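Local atomic coordinates of aspartokinase (Clostridium acetobutylicum, PDB entry 3TVI), a protein that probably catalyses the ATP-dependent phosphorylation of L-aspartate to 4-phospho-L-aspartate, an early step in making threonine, methionine and lysine. Residues 401-406 and 419-424; 297-302 and 368-373; 88-93 and 121-126; 128-133 and 163-168. All blocks are in the same frame, centred on the assembly; numbering follows the deposited sequence.

The four contacts fall into two pairs on opposite sides of the chain's centre. Contacts 1 and 2 share the antiparallel regulatory sheet, and their strands 416-422 and 367-380 are neighbours in it. Contacts 3 and 4 lie in the amino acid kinase domain, with centres about 12 Å apart, where helix 109-127 leads into strand 131-132. Each contact mixes buried and more open residues. Contacts 2 and 4 are strand pairings made largely by backbone bonds, antiparallel in the first and parallel in the second. Contact 1 has one backbone bond and a salt bridge. Contact 3 has no hydrogen bond between its segments and rests on aliphatic and selenomethionine packing.

Contact 1: 401-406 and 419-424; sequences ENVNIR and VGVETV
Arg-406 meets Gly-420 through the backbone. Its N donates to Gly-420 O at 2.6 Å, with an N-H...O angle of 156°. This is the one hydrogen bond between the segments. Gly-420 also makes a backbone hydrogen bond with Met-407, so the pairing goes on further along the strands. The Arg-406 CB lies beside the same carbonyl, 3.4 Å from Gly-420 O.

The charged contact joins Arg-406 and Glu-422. Arg-406 NH1 stands 3.6 Å from Glu-422 OE2 in a long salt bridge. The guanidinium and carboxylate planes are only 23° apart. The approach is oblique, neither over the face nor at the edge of the guanidinium. The arginine chain bends at its third torsion (chi3 55°), and its CD lies 3.6 Å from Glu-422 OE1. The guanidinium has stronger partners elsewhere. NH1 and NH2 donate to the carbonyl oxygens of Pro-372 and His-371 on strand 367-380, the next strand beyond 416-422.

The segments belong to the beta hairpin of strands 405-410 and 416-422 in the ACT domain. Strand 405-410 is outermost in the antiparallel sheet within this chain. Helix 390-400 ends just before it in a Schellman motif, with Asn-402 as the C-prime residue at positive phi.

The apolar contact is small. Val-403 CG2 meets Val-421 CG1 at 4.1 Å, and the two side chains run obliquely to each other. Val-421 CG1 also lies 3.8 Å from Asn-404 O. Val-403 rests on Leu-398 of helix 390-400, while Ile-405 touches Phe-395 of that helix and Ala-391 of the second subunit.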
loop_
_atom_site.group_PDB
_atom_site.type_symbol
_atom_site.label_atom_id
_atom_site.label_comp_id
_atom_site.label_asym_id
_atom_site.label_seq_id
_atom_site.Cartn_x
_atom_site.Cartn_y
_atom_site.Cartn_z
ATOM N N GLU B 401 -21.937 -6.177 14.084
ATOM C CA GLU B 401 -22.824 -5.301 13.315
ATOM C C GLU B 401 -23.004 -5.765 11.872
ATOM O O GLU B 401 -23.574 -5.038 11.047
ATOM C CB GLU B 401 -22.334 -3.844 13.374
ATOM C CG GLU B 401 -23.091 -2.974 14.372
ATOM C CD GLU B 401 -23.466 -3.722 15.641
ATOM O OE1 GLU B 401 -24.664 -3.708 16.000
ATOM O OE2 GLU B 401 -22.574 -4.345 16.261
ATOM N N ASN B 402 -22.547 -6.982 11.581
ATOM C CA ASN B 402 -22.754 -7.592 10.281
ATOM C C ASN B 402 -22.296 -6.655 9.162
ATOM O O ASN B 402 -23.098 -6.226 8.324
ATOM C CB ASN B 402 -24.234 -7.984 10.121
ATOM C CG ASN B 402 -24.502 -8.803 8.866
ATOM O OD1 ASN B 402 -25.471 -8.549 8.148
ATOM N ND2 ASN B 402 -23.645 -9.787 8.593
ATOM N N VAL B 403 -21.003 -6.327 9.175
ATOM C CA VAL B 403 -20.416 -5.415 8.184
ATOM C C VAL B 403 -19.124 -5.988 7.585
ATOM O O VAL B 403 -18.129 -6.205 8.276
ATOM C CB VAL B 403 -20.207 -3.978 8.742
ATOM C CG1 VAL B 403 -20.025 -3.987 10.253
ATOM C CG2 VAL B 403 -19.048 -3.272 8.040
ATOM N N ASN B 404 -19.187 -6.238 6.281
ATOM C CA ASN B 404 -18.092 -6.805 5.503
ATOM C C ASN B 404 -16.911 -5.835 5.430
ATOM O O ASN B 404 -17.084 -4.646 5.118
ATOM C CB ASN B 404 -18.601 -7.154 4.089
ATOM C CG ASN B 404 -17.482 -7.401 3.091
ATOM O OD1 ASN B 404 -16.877 -8.471 3.077
ATOM N ND2 ASN B 404 -17.228 -6.418 2.228
ATOM N N ILE B 405 -15.726 -6.370 5.729
ATOM C CA ILE B 405 -14.475 -5.632 5.686
ATOM C C ILE B 405 -13.918 -5.686 4.270
ATOM O O ILE B 405 -13.926 -6.735 3.640
ATOM C CB ILE B 405 -13.453 -6.254 6.661
ATOM C CG1 ILE B 405 -13.998 -6.221 8.092
ATOM C CG2 ILE B 405 -12.116 -5.529 6.602
ATOM C CD1 ILE B 405 -13.109 -6.921 9.097
ATOM N N ARG B 406 -13.439 -4.555 3.768
ATOM C CA ARG B 406 -12.889 -4.480 2.412
ATOM C C ARG B 406 -11.398 -4.113 2.351
ATOM O O ARG B 406 -10.764 -4.255 1.308
ATOM C CB ARG B 406 -13.692 -3.473 1.587
ATOM C CG ARG B 406 -15.033 -3.995 1.088
ATOM C CD ARG B 406 -15.629 -3.057 0.054
ATOM N NE ARG B 406 -14.699 -2.821 -1.047
ATOM C CZ ARG B 406 -14.794 -1.823 -1.924
ATOM N NH1 ARG B 406 -15.789 -0.942 -1.851
ATOM N NH2 ARG B 406 -13.883 -1.707 -2.887
ATOM N N VAL B 419 -9.288 0.325 8.777
ATOM C CA VAL B 419 -10.192 -0.655 8.234
ATOM C C VAL B 419 -10.948 0.033 7.126
ATOM O O VAL B 419 -11.347 1.189 7.280
ATOM C CB VAL B 419 -11.174 -1.122 9.308
ATOM C CG1 VAL B 419 -12.574 -1.227 8.746
ATOM C CG2 VAL B 419 -10.724 -2.439 9.897
ATOM N N GLY B 420 -11.136 -0.674 6.016
ATOM C CA GLY B 420 -11.873 -0.144 4.869
ATOM C C GLY B 420 -13.151 -0.918 4.666
ATOM O O GLY B 420 -13.141 -2.139 4.707
ATOM N N VAL B 421 -14.250 -0.203 4.447
ATOM C CA VAL B 421 -15.579 -0.813 4.376
ATOM C C VAL B 421 -16.482 -0.094 3.396
ATOM O O VAL B 421 -16.224 1.056 3.032
ATOM C CB VAL B 421 -16.297 -0.762 5.738
ATOM C CG1 VAL B 421 -15.540 -1.582 6.768
ATOM C CG2 VAL B 421 -16.481 0.685 6.192
ATOM N N GLU B 422 -17.565 -0.772 3.013
ATOM C CA GLU B 422 -18.607 -0.193 2.160
ATOM C C GLU B 422 -19.099 1.132 2.721
ATOM O O GLU B 422 -19.362 1.242 3.922
ATOM C CB GLU B 422 -19.804 -1.141 2.053
ATOM C CG GLU B 422 -20.445 -1.179 0.674
ATOM C CD GLU B 422 -19.603 -1.953 -0.329
ATOM O OE1 GLU B 422 -19.254 -3.132 -0.054
ATOM O OE2 GLU B 422 -19.290 -1.373 -1.392
ATOM N N THR B 423 -19.245 2.126 1.850
ATOM C CA THR B 423 -19.650 3.465 2.280
ATOM C C THR B 423 -20.995 3.494 3.007
ATOM O O THR B 423 -21.212 4.340 3.866
ATOM C CB THR B 423 -19.695 4.431 1.098
ATOM O OG1 THR B 423 -18.480 4.306 0.355
ATOM C CG2 THR B 423 -19.832 5.847 1.591
ATOM N N VAL B 424 -21.891 2.571 2.670
ATOM C CA VAL B 424 -23.146 2.432 3.410
ATOM C C VAL B 424 -22.902 2.101 4.890
ATOM O O VAL B 424 -23.586 2.628 5.769
ATOM C CB VAL B 424 -24.072 1.366 2.779
ATOM C CG1 VAL B 424 -23.442 -0.019 2.836
ATOM C CG2 VAL B 424 -25.428 1.366 3.474
#

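Contact 2: 297-302 and 368-373; sequences NFTVIA and IEIHPN
Thr-299 and Pro-372 lie side by side and point the same way, with OG1 and CG2 of Thr-299 against Pro-372 CB. With OG1 beside the backbone N (chi1 -60°), the methyl CG2 is turned opposite that nitrogen and meets Ile-370 CG2 at 3.6 Å. Ile-301 and Ile-370 meet on the same side of the sheet, CG1 to CG1 at 4.2 Å. Both also touch Ile-356 of helix 352-362, which packs on this face.

Val-300, His-371 and Ala-302 occupy the other face. The imidazole is met at its edge. Val-300 CG1 and Ala-302 CB both lie near the ring plane, and Ala-302 CB is 4.1 Å from His-371 CD2.

Strands 297-302 and 368-373 run antiparallel, at 166°, in the five-stranded regulatory sheet. Val-300 and His-371 form a hydrogen-bonded pair. Val-300 N donates to His-371 O at 2.9 Å. His-371 N returns a bond to Val-300 O, also 2.9 Å. Further along, Glu-369 N reaches Ala-302 O at 3.1 Å, while the bond back is weak.

Thr-299 OG1 bonds to Asp-345 OD1, outside this strand pair. No side-chain hydrogen bond joins the two segments, so backbone bonds carry the polar pairing and side chains add van der Waals packing.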
loop_
_atom_site.group_PDB
_atom_site.type_symbol
_atom_site.label_atom_id
_atom_site.label_comp_id
_atom_site.label_asym_id
_atom_site.label_seq_id
_atom_site.Cartn_x
_atom_site.Cartn_y
_atom_site.Cartn_z
ATOM N N ASN B 297 -16.030 7.941 0.836
ATOM C CA ASN B 297 -15.741 8.120 -0.597
ATOM C C ASN B 297 -14.311 7.791 -1.056
ATOM O O ASN B 297 -13.472 8.677 -1.204
ATOM C CB ASN B 297 -16.161 9.525 -1.060
ATOM C CG ASN B 297 -17.662 9.646 -1.249
ATOM O OD1 ASN B 297 -18.443 8.920 -0.627
ATOM N ND2 ASN B 297 -18.073 10.561 -2.117
ATOM N N PHE B 298 -14.075 6.502 -1.307
ATOM C CA PHE B 298 -12.809 5.994 -1.842
ATOM C C PHE B 298 -13.066 4.915 -2.900
ATOM O O PHE B 298 -14.142 4.315 -2.934
ATOM C CB PHE B 298 -11.981 5.373 -0.722
ATOM C CG PHE B 298 -11.230 6.362 0.116
ATOM C CD1 PHE B 298 -9.904 6.652 -0.166
ATOM C CD2 PHE B 298 -11.824 6.959 1.214
ATOM C CE1 PHE B 298 -9.189 7.542 0.616
ATOM C CE2 PHE B 298 -11.120 7.859 1.997
ATOM C CZ PHE B 298 -9.798 8.151 1.698
ATOM N N THR B 299 -12.072 4.659 -3.747
ATOM C CA THR B 299 -12.171 3.616 -4.768
ATOM C C THR B 299 -10.858 2.864 -4.927
ATOM O O THR B 299 -9.791 3.480 -4.994
ATOM C CB THR B 299 -12.552 4.203 -6.135
ATOM O OG1 THR B 299 -13.820 4.865 -6.036
ATOM C CG2 THR B 299 -12.620 3.097 -7.193
ATOM N N VAL B 300 -10.942 1.535 -4.998
ATOM C CA VAL B 300 -9.756 0.694 -5.172
ATOM C C VAL B 300 -9.625 0.269 -6.635
ATOM O O VAL B 300 -10.618 -0.057 -7.278
ATOM C CB VAL B 300 -9.758 -0.545 -4.224
ATOM C CG1 VAL B 300 -11.037 -1.355 -4.349
ATOM C CG2 VAL B 300 -8.553 -1.441 -4.482
ATOM N N ILE B 301 -8.399 0.310 -7.153
ATOM C CA ILE B 301 -8.078 -0.213 -8.480
ATOM C C ILE B 301 -7.270 -1.497 -8.314
ATOM O O ILE B 301 -6.055 -1.451 -8.081
ATOM C CB ILE B 301 -7.249 0.795 -9.292
ATOM C CG1 ILE B 301 -8.093 2.025 -9.625
ATOM C CG2 ILE B 301 -6.726 0.158 -10.567
ATOM C CD1 ILE B 301 -7.302 3.149 -10.261
ATOM N N ALA B 302 -7.945 -2.641 -8.430
ATOM C CA ALA B 302 -7.304 -3.939 -8.197
ATOM C C ALA B 302 -6.583 -4.432 -9.454
ATOM O O ALA B 302 -7.173 -4.475 -10.528
ATOM C CB ALA B 302 -8.337 -4.950 -7.736
ATOM N N ILE B 368 -7.458 -6.102 -14.551
ATOM C CA ILE B 368 -7.528 -4.749 -14.004
ATOM C C ILE B 368 -8.983 -4.348 -13.786
ATOM O O ILE B 368 -9.656 -3.891 -14.712
ATOM C CB ILE B 368 -6.879 -3.713 -14.946
ATOM C CG1 ILE B 368 -5.376 -3.956 -15.072
ATOM C CG2 ILE B 368 -7.135 -2.299 -14.439
ATOM C CD1 ILE B 368 -4.683 -2.930 -15.941
ATOM N N GLU B 369 -9.464 -4.523 -12.562
ATOM C CA GLU B 369 -10.817 -4.115 -12.201
ATOM C C GLU B 369 -10.817 -2.873 -11.309
ATOM O O GLU B 369 -9.772 -2.422 -10.832
ATOM C CB GLU B 369 -11.571 -5.268 -11.517
ATOM C CG GLU B 369 -12.076 -6.336 -12.484
ATOM C CD GLU B 369 -13.197 -7.188 -11.906
ATOM O OE1 GLU B 369 -14.179 -6.616 -11.383
ATOM O OE2 GLU B 369 -13.106 -8.433 -11.991
ATOM N N ILE B 370 -12.009 -2.322 -11.112
ATOM C CA ILE B 370 -12.217 -1.147 -10.282
ATOM C C ILE B 370 -13.409 -1.407 -9.367
ATOM O O ILE B 370 -14.433 -1.932 -9.806
ATOM C CB ILE B 370 -12.498 0.094 -11.149
ATOM C CG1 ILE B 370 -11.253 0.463 -11.964
ATOM C CG2 ILE B 370 -12.944 1.264 -10.280
ATOM C CD1 ILE B 370 -11.526 1.401 -13.120
ATOM N N HIS B 371 -13.263 -1.048 -8.094
ATOM C CA HIS B 371 -14.336 -1.198 -7.117
ATOM C C HIS B 371 -14.417 0.023 -6.247
ATOM O O HIS B 371 -13.550 0.237 -5.403
ATOM C CB HIS B 371 -14.095 -2.431 -6.262
ATOM C CG HIS B 371 -13.650 -3.635 -7.047
ATOM N ND1 HIS B 371 -14.515 -4.446 -7.679
ATOM C CD2 HIS B 371 -12.379 -4.150 -7.287
ATOM C CE1 HIS B 371 -13.835 -5.433 -8.290
ATOM N NE2 HIS B 371 -12.528 -5.250 -8.048
ATOM N N PRO B 372 -15.450 0.860 -6.449
ATOM C CA PRO B 372 -15.626 2.078 -5.651
ATOM C C PRO B 372 -16.445 1.830 -4.376
ATOM O O PRO B 372 -16.592 0.683 -3.957
ATOM C CB PRO B 372 -16.377 2.994 -6.616
ATOM C CG PRO B 372 -17.230 2.053 -7.403
ATOM C CD PRO B 372 -16.470 0.755 -7.509
ATOM N N ASN B 373 -16.953 2.898 -3.764
ATOM C CA ASN B 373 -17.893 2.797 -2.642
ATOM C C ASN B 373 -17.273 2.235 -1.361
ATOM O O ASN B 373 -17.936 1.548 -0.576
ATOM C CB ASN B 373 -19.142 1.993 -3.043
ATOM C CG ASN B 373 -19.925 2.652 -4.163
ATOM O OD1 ASN B 373 -20.155 2.044 -5.206
ATOM N ND2 ASN B 373 -20.338 3.903 -3.952
#

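Contact 3: 88-93 and 121-126; sequences IDMDIA and GVILAK
Lys-126 lies along Ile-88, and the two side chains slide past each other in opposite directions. Lys-126 CG is 3.7 Å from Ile-88 CG2. The lysine has more surface buried here than any other residue of the two segments, and its aliphatic part makes the contact. Its chain leaves anti to the backbone N (chi1 -163°) and bends at chi2 (71°). This turns CE to within 3.6 Å of Asp-89 O. The ammonium does not contact the Asp-89 carboxylate. Lys-126 NZ and Asp-89 OD2 are 5.4 Å apart, so any attraction between these opposite charges is probably modest.

Ile-123 is the next most buried. Its two branches serve different partners. CG2 meets Ile-88 CD1 at 3.9 Å, with the side chains crossing at about a right angle. CG1 meets Ile-92 CD1 at 4.0 Å, this time obliquely.

In the amino acid kinase domain, this joins the loop entering helix 92-104 to the last turns of helix 109-127. Asp-89 centres an inverse gamma turn in that loop. Glu-117, a predicted substrate-binding residue, lies earlier on helix 109-127, its side chain about 9 Å from that of Val-122.

Selenomethionine Met-90 fills the middle of the contact. Its SE lies 4.1 Å from Ile-123 CA. The chain bends at its last torsion, and CE comes 3.8 Å from Val-122 O. Helix 69-85 packs against residues of both segments. Its Val-83 touches Ile-88, Met-90 and Ile-92, and its Tyr-79 touches Ile-123.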
loop_
_atom_site.group_PDB
_atom_site.type_symbol
_atom_site.label_atom_id
_atom_site.label_comp_id
_atom_site.label_asym_id
_atom_site.label_seq_id
_atom_site.Cartn_x
_atom_site.Cartn_y
_atom_site.Cartn_z
ATOM N N ILE B 88 -13.912 51.566 24.940
ATOM C CA ILE B 88 -12.499 51.576 25.294
ATOM C C ILE B 88 -11.915 52.965 25.098
ATOM O O ILE B 88 -12.286 53.676 24.162
ATOM C CB ILE B 88 -11.716 50.562 24.446
ATOM C CG1 ILE B 88 -12.343 49.175 24.614
ATOM C CG2 ILE B 88 -10.242 50.565 24.823
ATOM C CD1 ILE B 88 -11.656 48.076 23.841
ATOM N N ASP B 89 -10.989 53.339 25.977
ATOM C CA ASP B 89 -10.442 54.693 25.986
ATOM C C ASP B 89 -9.303 54.863 24.990
ATOM O O ASP B 89 -8.137 54.969 25.371
ATOM C CB ASP B 89 -9.969 55.056 27.388
ATOM C CG ASP B 89 -9.526 56.491 27.488
ATOM O OD1 ASP B 89 -10.206 57.361 26.897
ATOM O OD2 ASP B 89 -8.492 56.742 28.144
HETATM N N MSE B 90 -9.653 54.893 23.711
HETATM C CA MSE B 90 -8.659 55.025 22.653
HETATM C C MSE B 90 -9.294 55.586 21.421
HETATM O O MSE B 90 -10.522 55.661 21.320
HETATM C CB MSE B 90 -8.026 53.683 22.310
HETATM C CG MSE B 90 -8.866 52.888 21.318
HETATM SE SE MSE B 90 -8.081 51.106 21.078
HETATM C CE MSE B 90 -6.186 51.600 20.818
ATOM N N ASP B 91 -8.446 55.957 20.463
ATOM C CA ASP B 91 -8.884 56.490 19.181
ATOM C C ASP B 91 -8.434 55.559 18.061
ATOM O O ASP B 91 -7.346 55.714 17.500
ATOM C CB ASP B 91 -8.303 57.889 18.980
ATOM C CG ASP B 91 -8.479 58.395 17.567
ATOM O OD1 ASP B 91 -9.528 58.071 16.958
ATOM O OD2 ASP B 91 -7.575 59.119 17.074
ATOM N N ILE B 92 -9.287 54.599 17.731
ATOM C CA ILE B 92 -8.952 53.573 16.747
ATOM C C ILE B 92 -8.735 54.153 15.344
ATOM O O ILE B 92 -7.989 53.585 14.539
ATOM C CB ILE B 92 -10.025 52.457 16.711
ATOM C CG1 ILE B 92 -9.540 51.244 15.909
ATOM C CG2 ILE B 92 -11.332 52.982 16.140
ATOM C CD1 ILE B 92 -8.216 50.686 16.382
ATOM N N ALA B 93 -9.382 55.280 15.053
ATOM C CA ALA B 93 -9.229 55.928 13.758
ATOM C C ALA B 93 -7.768 56.274 13.483
ATOM O O ALA B 93 -7.296 56.113 12.370
ATOM C CB ALA B 93 -10.094 57.168 13.684
ATOM N N GLY B 121 -4.786 43.434 17.794
ATOM C CA GLY B 121 -3.686 43.471 18.733
ATOM C C GLY B 121 -3.698 44.754 19.519
ATOM O O GLY B 121 -3.648 44.737 20.737
ATOM N N VAL B 122 -3.784 45.870 18.809
ATOM C CA VAL B 122 -3.671 47.181 19.444
ATOM C C VAL B 122 -4.885 47.458 20.333
ATOM O O VAL B 122 -4.750 48.077 21.389
ATOM C CB VAL B 122 -3.469 48.304 18.407
ATOM C CG1 VAL B 122 -2.184 48.075 17.632
ATOM C CG2 VAL B 122 -4.645 48.371 17.454
ATOM N N ILE B 123 -6.051 46.970 19.911
ATOM C CA ILE B 123 -7.283 47.099 20.686
ATOM C C ILE B 123 -7.188 46.294 21.973
ATOM O O ILE B 123 -7.524 46.786 23.051
ATOM C CB ILE B 123 -8.506 46.591 19.899
ATOM C CG1 ILE B 123 -8.808 47.508 18.722
ATOM C CG2 ILE B 123 -9.729 46.502 20.798
ATOM C CD1 ILE B 123 -9.886 46.971 17.814
ATOM N N LEU B 124 -6.745 45.048 21.843
ATOM C CA LEU B 124 -6.633 44.154 22.985
ATOM C C LEU B 124 -5.598 44.604 23.998
ATOM O O LEU B 124 -5.786 44.404 25.186
ATOM C CB LEU B 124 -6.290 42.729 22.545
ATOM C CG LEU B 124 -7.441 41.787 22.187
ATOM C CD1 LEU B 124 -7.093 40.360 22.615
ATOM C CD2 LEU B 124 -8.749 42.228 22.838
ATOM N N ALA B 125 -4.501 45.191 23.541
ATOM C CA ALA B 125 -3.492 45.680 24.472
ATOM C C ALA B 125 -4.119 46.738 25.383
ATOM O O ALA B 125 -3.859 46.773 26.586
ATOM C CB ALA B 125 -2.286 46.242 23.730
ATOM N N LYS B 126 -4.968 47.583 24.807
ATOM C CA LYS B 126 -5.634 48.619 25.582
ATOM C C LYS B 126 -6.671 47.982 26.478
ATOM O O LYS B 126 -6.666 48.197 27.685
ATOM C CB LYS B 126 -6.295 49.653 24.668
ATOM C CG LYS B 126 -6.650 50.957 25.359
ATOM C CD LYS B 126 -5.415 51.773 25.714
ATOM C CE LYS B 126 -5.694 52.726 26.871
ATOM N NZ LYS B 126 -4.447 53.209 27.531
#

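Contact 4: 128-133 and 163-168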
loop_
_atom_site.group_PDB
_atom_site.type_symbol
_atom_site.label_atom_id
_atom_site.label_comp_id
_atom_site.label_asym_id
_atom_site.label_seq_id
_atom_site.Cartn_x
_atom_site.Cartn_y
_atom_site.Cartn_z
ATOM N N LEU B 128 -7.167 45.015 27.572
ATOM C CA LEU B 128 -6.675 44.079 28.591
ATOM C C LEU B 128 -5.518 44.666 29.384
ATOM O O LEU B 128 -4.877 43.959 30.164
ATOM C CB LEU B 128 -6.226 42.764 27.944
ATOM C CG LEU B 128 -7.278 42.077 27.072
ATOM C CD1 LEU B 128 -6.678 40.908 26.302
ATOM C CD2 LEU B 128 -8.453 41.631 27.929
ATOM N N ASN B 129 -5.244 45.950 29.172
ATOM C CA ASN B 129 -4.209 46.642 29.911
ATOM C C ASN B 129 -2.879 45.883 29.873
ATOM O O ASN B 129 -2.280 45.585 30.907
ATOM C CB ASN B 129 -4.685 46.872 31.343
ATOM C CG ASN B 129 -3.946 48.000 32.040
ATOM O OD1 ASN B 129 -2.946 48.532 31.541
ATOM N ND2 ASN B 129 -4.443 48.372 33.214
ATOM N N ALA B 130 -2.441 45.585 28.653
ATOM C CA ALA B 130 -1.229 44.817 28.388
ATOM C C ALA B 130 -0.367 45.574 27.387
ATOM O O ALA B 130 -0.888 46.342 26.574
ATOM C CB ALA B 130 -1.601 43.457 27.820
ATOM N N GLU B 131 0.946 45.354 27.441
ATOM C CA GLU B 131 1.868 46.003 26.512
ATOM C C GLU B 131 1.700 45.484 25.091
ATOM O O GLU B 131 1.756 44.282 24.852
ATOM C CB GLU B 131 3.315 45.801 26.948
ATOM C CG GLU B 131 3.785 46.814 27.973
ATOM C CD GLU B 131 5.286 46.775 28.177
ATOM O OE1 GLU B 131 6.038 47.011 27.199
ATOM O OE2 GLU B 131 5.713 46.503 29.322
ATOM N N PHE B 132 1.496 46.392 24.145
ATOM C CA PHE B 132 1.413 46.007 22.749
ATOM C C PHE B 132 2.802 45.828 22.184
ATOM O O PHE B 132 3.632 46.725 22.277
ATOM C CB PHE B 132 0.699 47.052 21.908
ATOM C CG PHE B 132 0.672 46.709 20.455
ATOM C CD1 PHE B 132 -0.300 45.857 19.953
ATOM C CD2 PHE B 132 1.647 47.190 19.597
ATOM C CE1 PHE B 132 -0.313 45.511 18.613
ATOM C CE2 PHE B 132 1.642 46.844 18.254
ATOM C CZ PHE B 132 0.658 46.006 17.762
ATOM N N ILE B 133 3.031 44.677 21.564
ATOM C CA ILE B 133 4.300 44.378 20.920
ATOM C C ILE B 133 4.052 43.883 19.505
ATOM O O ILE B 133 3.611 42.757 19.320
ATOM C CB ILE B 133 5.057 43.293 21.689
ATOM C CG1 ILE B 133 5.542 43.843 23.024
ATOM C CG2 ILE B 133 6.221 42.785 20.863
ATOM C CD1 ILE B 133 6.362 42.851 23.817
ATOM N N CYS B 163 8.005 41.636 29.717
ATOM C CA CYS B 163 6.734 42.275 30.071
ATOM C C CYS B 163 5.964 41.372 31.011
ATOM O O CYS B 163 6.034 40.149 30.894
ATOM C CB CYS B 163 5.869 42.534 28.838
ATOM S SG CYS B 163 6.479 43.803 27.706
ATOM N N ASN B 164 5.228 41.986 31.932
ATOM C CA ASN B 164 4.314 41.282 32.821
ATOM C C ASN B 164 3.160 40.681 32.006
ATOM O O ASN B 164 2.895 39.485 32.063
ATOM C CB ASN B 164 3.789 42.252 33.886
ATOM C CG ASN B 164 3.058 41.560 35.024
ATOM O OD1 ASN B 164 2.753 40.363 34.958
ATOM N ND2 ASN B 164 2.772 42.316 36.084
ATOM N N LYS B 165 2.498 41.527 31.230
ATOM C CA LYS B 165 1.377 41.123 30.393
ATOM C C LYS B 165 1.567 41.787 29.032
ATOM O O LYS B 165 1.785 42.997 28.968
ATOM C CB LYS B 165 0.053 41.564 31.042
ATOM C CG LYS B 165 -1.196 40.920 30.451
ATOM C CD LYS B 165 -2.487 41.638 30.837
ATOM C CE LYS B 165 -3.041 41.180 32.180
ATOM N NZ LYS B 165 -4.363 41.814 32.482
ATOM N N ALA B 166 1.495 41.010 27.955
ATOM C CA ALA B 166 1.767 41.541 26.627
ATOM C C ALA B 166 0.883 40.923 25.545
ATOM O O ALA B 166 0.725 39.700 25.498
ATOM C CB ALA B 166 3.232 41.335 26.287
ATOM N N VAL B 167 0.307 41.770 24.683
ATOM C CA VAL B 167 -0.395 41.301 23.482
ATOM C C VAL B 167 0.594 41.289 22.337
ATOM O O VAL B 167 1.427 42.184 22.234
ATOM C CB VAL B 167 -1.554 42.216 23.048
ATOM C CG1 VAL B 167 -2.140 41.731 21.729
ATOM C CG2 VAL B 167 -2.634 42.292 24.117
ATOM N N ILE B 168 0.490 40.272 21.485
ATOM C CA ILE B 168 1.382 40.099 20.338
ATOM C C ILE B 168 0.551 39.639 19.160
ATOM O O ILE B 168 0.065 38.505 19.170
ATOM C CB ILE B 168 2.448 39.014 20.588
ATOM C CG1 ILE B 168 3.104 39.212 21.956
ATOM C CG2 ILE B 168 3.474 39.037 19.471
ATOM C CD1 ILE B 168 4.118 38.150 22.310
#
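Glu-131 and Val-167 lie in the regular, well-packed part of the contact. Glu-131 N donates to Lys-165 O at 2.9 Å, and Val-167 N donates to Glu-131 O at 2.9 Å. Ile-133 N then bonds to Val-167 O at 3.0 Å. These alternating bonds knit two short parallel strands. On the face that Val-167 points to, Ala-130 CB packs on Val-167 CG2 at 4.0 Å. Ile-133 CD1 reaches Cys-163 SG and Ala-166 CB on the other face. Val-167 also lies against Leu-124 and Ala-125 of helix 109-127.

The side round Asn-129, Lys-165 and the Glu-131 side chain is more open. Lys-165 runs alongside Ala-130, with CD 3.6 Å from Ala-130 CB. A bend at chi3 (-85°) carries NZ to Leu-128 O, a hydrogen bond of 3.2 Å. The buried Leu-128 follows helix 109-127, which ends in a Schellman motif at the exposed Asn-129. The Glu-131 carboxylate lies next to the Cys-163 sulfur.

Strand 131-132 is outermost in the mixed sheet within this chain, and Ala-166 and Ile-168 bond onward to strand 33-38. With helix 149-159 between the two strands, the arrangement is a beta-alpha-beta crossover of the amino acid kinase fold.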